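Local coordinates for p800 reaction center core protein (Heliobacterium modesticaldum, PDB 5V8K) that forms the homodimeric core of a photosynthetic reaction center, binding bacteriochlorophylls and a [4Fe-4S] cluster for light-driven electron transfer across the membrane, at residues L22-N31 / L93-E104. Sequence-based numbering, arbitrary orientation.
Sequences LKAHINHLGN and LWGFGHVKSPAE. With GBF (Bacteriochlorophyll g), chain K.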
loop_
_atom_site.group_PDB
_atom_site.type_symbol
_atom_site.label_atom_id
_atom_site.label_comp_id
_atom_site.label_asym_id
_atom_site.label_seq_id
_atom_site.Cartn_x
_atom_site.Cartn_y
_atom_site.Cartn_z
ATOM N N LEU A 22 14.129 -32.200 22.909
ATOM C CA LEU A 22 15.582 -32.110 23.023
ATOM C C LEU A 22 16.245 -32.245 21.665
ATOM O O LEU A 22 17.185 -31.510 21.354
ATOM C CB LEU A 22 16.118 -33.180 23.979
ATOM C CG LEU A 22 17.587 -32.939 24.346
ATOM C CD1 LEU A 22 17.756 -31.693 25.246
ATOM C CD2 LEU A 22 18.158 -34.157 25.011
ATOM N N LYS A 23 15.768 -33.168 20.835
ATOM C CA LYS A 23 16.345 -33.323 19.504
ATOM C C LYS A 23 16.144 -32.068 18.672
ATOM O O LYS A 23 17.034 -31.664 17.922
ATOM C CB LYS A 23 15.735 -34.524 18.804
ATOM C CG LYS A 23 16.095 -35.855 19.473
ATOM C CD LYS A 23 17.532 -36.262 19.251
ATOM C CE LYS A 23 17.846 -37.458 20.128
ATOM N NZ LYS A 23 19.278 -37.772 20.071
ATOM N N ALA A 24 14.980 -31.431 18.802
ATOM C CA ALA A 24 14.754 -30.183 18.090
ATOM C C ALA A 24 15.730 -29.116 18.557
ATOM O O ALA A 24 16.265 -28.365 17.739
ATOM C CB ALA A 24 13.310 -29.728 18.278
ATOM N N HIS A 25 15.995 -29.054 19.866
ATOM C CA HIS A 25 16.959 -28.092 20.380
ATOM C C HIS A 25 18.360 -28.365 19.841
ATOM O O HIS A 25 19.073 -27.436 19.459
ATOM C CB HIS A 25 16.968 -28.127 21.901
ATOM C CG HIS A 25 15.757 -27.527 22.533
ATOM N ND1 HIS A 25 15.622 -27.420 23.900
ATOM C CD2 HIS A 25 14.625 -27.003 21.998
ATOM C CE1 HIS A 25 14.460 -26.860 24.182
ATOM N NE2 HIS A 25 13.832 -26.618 23.049
ATOM N N ILE A 26 18.778 -29.630 19.838
ATOM C CA ILE A 26 20.063 -29.998 19.249
ATOM C C ILE A 26 20.125 -29.546 17.794
ATOM O O ILE A 26 21.092 -28.900 17.374
ATOM C CB ILE A 26 20.291 -31.519 19.386
ATOM C CG1 ILE A 26 20.293 -31.918 20.865
ATOM C CG2 ILE A 26 21.603 -31.967 18.669
ATOM C CD1 ILE A 26 20.578 -33.398 21.127
ATOM N N ASN A 27 19.092 -29.871 17.004
ATOM C CA ASN A 27 19.119 -29.505 15.592
ATOM C C ASN A 27 19.137 -27.999 15.432
ATOM O O ASN A 27 19.742 -27.479 14.490
ATOM C CB ASN A 27 17.928 -30.090 14.842
ATOM C CG ASN A 27 18.031 -31.587 14.659
ATOM O OD1 ASN A 27 19.119 -32.139 14.470
ATOM N ND2 ASN A 27 16.894 -32.253 14.695
ATOM N N HIS A 28 18.499 -27.275 16.353
ATOM C CA HIS A 28 18.580 -25.829 16.269
ATOM C C HIS A 28 20.013 -25.342 16.490
ATOM O O HIS A 28 20.459 -24.412 15.819
ATOM C CB HIS A 28 17.636 -25.174 17.259
ATOM C CG HIS A 28 17.871 -23.714 17.380
ATOM N ND1 HIS A 28 18.539 -23.155 18.444
ATOM C CD2 HIS A 28 17.596 -22.702 16.532
ATOM C CE1 HIS A 28 18.627 -21.853 18.267
ATOM N NE2 HIS A 28 18.080 -21.558 17.106
ATOM N N LEU A 29 20.750 -25.954 17.422
ATOM C CA LEU A 29 22.169 -25.629 17.565
ATOM C C LEU A 29 22.938 -25.916 16.272
ATOM O O LEU A 29 23.779 -25.111 15.848
ATOM C CB LEU A 29 22.773 -26.407 18.734
ATOM C CG LEU A 29 22.186 -26.037 20.098
ATOM C CD1 LEU A 29 22.708 -26.944 21.171
ATOM C CD2 LEU A 29 22.428 -24.595 20.449
ATOM N N GLY A 30 22.647 -27.047 15.624
ATOM C CA GLY A 30 23.180 -27.303 14.288
ATOM C C GLY A 30 22.897 -26.183 13.290
ATOM O O GLY A 30 23.746 -25.835 12.462
ATOM N N ASN A 31 21.698 -25.610 13.342
ATOM C CA ASN A 31 21.379 -24.508 12.443
ATOM C C ASN A 31 22.251 -23.293 12.736
ATOM O O ASN A 31 22.702 -22.598 11.820
ATOM C CB ASN A 31 19.906 -24.130 12.582
ATOM C CG ASN A 31 18.977 -25.117 11.919
ATOM O OD1 ASN A 31 19.371 -26.190 11.459
ATOM N ND2 ASN A 31 17.713 -24.734 11.849
ATOM N N LEU A 93 26.053 -32.123 15.292
ATOM C CA LEU A 93 24.817 -31.805 16.005
ATOM C C LEU A 93 23.599 -32.311 15.250
ATOM O O LEU A 93 22.680 -32.880 15.855
ATOM C CB LEU A 93 24.706 -30.297 16.209
ATOM C CG LEU A 93 25.740 -29.720 17.165
ATOM C CD1 LEU A 93 25.881 -28.240 16.936
ATOM C CD2 LEU A 93 25.308 -30.009 18.575
ATOM N N TRP A 94 23.548 -32.081 13.934
ATOM C CA TRP A 94 22.426 -32.610 13.162
ATOM C C TRP A 94 22.441 -34.137 13.141
ATOM O O TRP A 94 21.381 -34.773 13.067
ATOM C CB TRP A 94 22.462 -32.097 11.729
ATOM C CG TRP A 94 22.038 -30.685 11.491
ATOM C CD1 TRP A 94 21.107 -29.951 12.189
ATOM C CD2 TRP A 94 22.524 -29.839 10.457
ATOM N NE1 TRP A 94 20.981 -28.704 11.637
ATOM C CE2 TRP A 94 21.849 -28.603 10.576
ATOM C CE3 TRP A 94 23.458 -30.007 9.429
ATOM C CZ2 TRP A 94 22.100 -27.539 9.709
ATOM C CZ3 TRP A 94 23.699 -28.951 8.570
ATOM C CH2 TRP A 94 23.029 -27.744 8.708
ATOM N N GLY A 95 23.625 -34.731 13.148
ATOM C CA GLY A 95 23.749 -36.172 13.180
ATOM C C GLY A 95 23.061 -36.710 14.407
ATOM O O GLY A 95 22.132 -37.518 14.307
ATOM N N PHE A 96 23.524 -36.262 15.576
ATOM C CA PHE A 96 22.900 -36.659 16.831
ATOM C C PHE A 96 21.426 -36.253 16.872
ATOM O O PHE A 96 20.595 -36.973 17.444
ATOM C CB PHE A 96 23.675 -36.045 18.004
ATOM C CG PHE A 96 25.022 -36.719 18.297
ATOM C CD1 PHE A 96 25.173 -38.100 18.285
ATOM C CD2 PHE A 96 26.123 -35.946 18.608
ATOM C CE1 PHE A 96 26.418 -38.684 18.565
ATOM C CE2 PHE A 96 27.353 -36.508 18.888
ATOM C CZ PHE A 96 27.508 -37.874 18.868
ATOM N N GLY A 97 21.083 -35.116 16.256
ATOM C CA GLY A 97 19.724 -34.602 16.310
ATOM C C GLY A 97 18.710 -35.417 15.527
ATOM O O GLY A 97 17.508 -35.284 15.767
ATOM N N HIS A 98 19.164 -36.279 14.620
ATOM C CA HIS A 98 18.257 -37.061 13.793
ATOM C C HIS A 98 18.354 -38.555 14.059
ATOM O O HIS A 98 17.893 -39.348 13.229
ATOM C CB HIS A 98 18.514 -36.768 12.319
ATOM C CG HIS A 98 18.158 -35.369 11.928
ATOM N ND1 HIS A 98 18.904 -34.280 12.314
ATOM C CD2 HIS A 98 17.137 -34.883 11.189
ATOM C CE1 HIS A 98 18.367 -33.181 11.815
ATOM N NE2 HIS A 98 17.292 -33.521 11.126
ATOM N N VAL A 99 18.949 -38.962 15.175
ATOM C CA VAL A 99 18.916 -40.348 15.627
ATOM C C VAL A 99 18.218 -40.387 16.978
ATOM O O VAL A 99 18.284 -39.434 17.764
ATOM C CB VAL A 99 20.318 -40.978 15.748
ATOM C CG1 VAL A 99 21.032 -40.978 14.406
ATOM C CG2 VAL A 99 21.131 -40.241 16.801
ATOM N N LYS A 100 17.559 -41.500 17.256
ATOM C CA LYS A 100 16.850 -41.660 18.510
ATOM C C LYS A 100 17.829 -42.149 19.570
ATOM O O LYS A 100 18.723 -42.951 19.286
ATOM C CB LYS A 100 15.688 -42.632 18.326
ATOM C CG LYS A 100 14.791 -42.777 19.529
ATOM C CD LYS A 100 13.468 -43.418 19.156
ATOM C CE LYS A 100 13.655 -44.662 18.293
ATOM N NZ LYS A 100 14.563 -45.668 18.936
ATOM N N SER A 101 17.682 -41.634 20.788
ATOM C CA SER A 101 18.580 -41.953 21.901
ATOM C C SER A 101 17.731 -42.352 23.108
ATOM O O SER A 101 17.440 -41.531 23.991
ATOM C CB SER A 101 19.498 -40.769 22.205
ATOM O OG SER A 101 20.125 -40.303 21.013
ATOM N N PRO A 102 17.338 -43.626 23.190
ATOM C CA PRO A 102 16.422 -44.052 24.269
ATOM C C PRO A 102 16.957 -43.825 25.674
ATOM O O PRO A 102 16.179 -43.467 26.564
ATOM C CB PRO A 102 16.220 -45.546 23.980
ATOM C CG PRO A 102 16.536 -45.710 22.550
ATOM C CD PRO A 102 17.615 -44.710 22.241
ATOM N N ALA A 103 18.251 -44.042 25.920
ATOM C CA ALA A 103 18.795 -43.749 27.245
ATOM C C ALA A 103 18.684 -42.262 27.561
ATOM O O ALA A 103 18.286 -41.875 28.667
ATOM C CB ALA A 103 20.250 -44.207 27.332
ATOM N N GLU A 104 19.021 -41.412 26.596
ATOM C CA GLU A 104 18.817 -39.981 26.775
ATOM C C GLU A 104 17.361 -39.684 27.121
ATOM O O GLU A 104 17.081 -38.902 28.040
ATOM C CB GLU A 104 19.284 -39.253 25.512
ATOM C CG GLU A 104 19.003 -37.774 25.410
ATOM C CD GLU A 104 19.510 -37.228 24.086
ATOM O OE1 GLU A 104 20.699 -36.862 23.993
ATOM O OE2 GLU A 104 18.737 -37.207 23.114
HETATM MG MG GBF K . 15.411 -31.913 9.815
HETATM C CHA GBF K . 13.615 -31.328 12.736
HETATM C CHB GBF K . 13.718 -34.711 9.370
HETATM C CHC GBF K . 17.353 -32.289 6.989
HETATM C CHD GBF K . 17.180 -28.855 10.569
HETATM N NA GBF K . 14.167 -32.937 10.927
HETATM C C1A GBF K . 13.412 -32.603 11.982
HETATM C C2A GBF K . 12.078 -33.285 12.142
HETATM C C3A GBF K . 12.571 -34.600 11.526
HETATM C C4A GBF K . 13.541 -34.049 10.527
HETATM C CMA GBF K . 13.329 -35.480 12.515
HETATM C CAA GBF K . 10.847 -32.660 11.464
HETATM C CBA GBF K . 9.544 -33.263 11.981
HETATM C CGA GBF K . 8.356 -32.665 11.255
HETATM O O1A GBF K . 8.364 -31.498 10.880
HETATM O O2A GBF K . 7.063 -33.319 11.395
HETATM N NB GBF K . 15.516 -33.343 8.380
HETATM C C1B GBF K . 14.703 -34.402 8.299
HETATM C C2B GBF K . 14.961 -35.072 7.109
HETATM C C3B GBF K . 15.985 -34.374 6.455
HETATM C C4B GBF K . 16.309 -33.304 7.303
HETATM C CMB GBF K . 14.241 -36.312 6.649
HETATM C CAB GBF K . 16.625 -34.688 5.137
HETATM C CBB GBF K . 16.446 -35.747 4.363
HETATM N NC GBF K . 16.980 -30.860 9.041
HETATM C C1C GBF K . 17.561 -31.093 7.855
HETATM C C2C GBF K . 18.500 -30.174 7.173
HETATM C C3C GBF K . 18.320 -29.250 8.312
HETATM C C4C GBF K . 17.493 -29.650 9.350
HETATM C CMC GBF K . 19.876 -30.831 7.074
HETATM C CAC GBF K . 19.012 -27.940 8.388
HETATM C CBC GBF K . 19.918 -27.459 7.280
HETATM N ND GBF K . 15.526 -30.456 11.224
HETATM C C1D GBF K . 16.114 -29.288 11.494
HETATM C C2D GBF K . 15.617 -28.355 12.753
HETATM C C3D GBF K . 14.678 -29.323 13.084
HETATM C C4D GBF K . 14.604 -30.481 12.262
HETATM C CMD GBF K . 15.962 -27.043 13.384
HETATM C CAD GBF K . 13.731 -29.517 14.208
HETATM O OBD GBF K . 13.268 -28.771 15.142
HETATM C CBD GBF K . 13.006 -30.790 13.971
HETATM C CGD GBF K . 13.205 -31.754 15.083
HETATM O O1D GBF K . 14.335 -32.046 15.411
HETATM O O2D GBF K . 12.038 -32.304 15.764
HETATM C CED GBF K . 11.902 -33.697 16.040
#
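The ammonium group of Lys-23 is gripped by four oxygens of the 93-104 segment. NZ donates to Ser-101 OG at 2.8 Å and to Phe-96 O at 3.0 Å; its bonds to Val-99 O and to Glu-104 OE2 are weak, the latter within a salt bridge (NZ to OE2 3.1 Å). A bend in the lysine chain at chi2 (-72°) carries NZ past the carbonyl of Gly-97 into the turn that follows helix 77-97, where it ties the helix end to the start of helix 102-108. The same Glu-104 carboxylate uses OE1 to ligate the magnesium of a second bacteriochlorophyll g, and Ser-101 OG bonds to that pigment, so the buried lysine probably offsets the glutamate charge and steadies this carboxylate ligand.

On the other flank, His-98 points NE2 in its ring plane at the magnesium of bacteriochlorophyll g, 2.8 Å away, on the axial side but longer than a usual Mg-N bond. The ring's rotation is fixed by the bond from ND1 to Trp-94 O, 2.6 Å, on a carbonyl lone pair. Asn-27 ND2 reaches O1D of the same pigment at 2.7 Å and bonds weakly to Gly-97 O. The Trp-94 indole lies between pigment and helix: the macrocycle substituent atom CAC sits over one face, while Gly-30 CA makes a CH-pi contact with the other. At its edge, NE1 donates nearly in the ring plane to Asn-31 OD1 (3.0 Å), the amide standing 75° from the indole.

Lacking side chains, Gly-30 against the Trp-94 face and Gly-97 beside Asn-27 OD1 let the helices come near: helix 18-39 runs antiparallel to helix 77-97, the local axes 7.9 Å apart at 162°, and Leu-22 also reaches Leu-108 on helix 102-108.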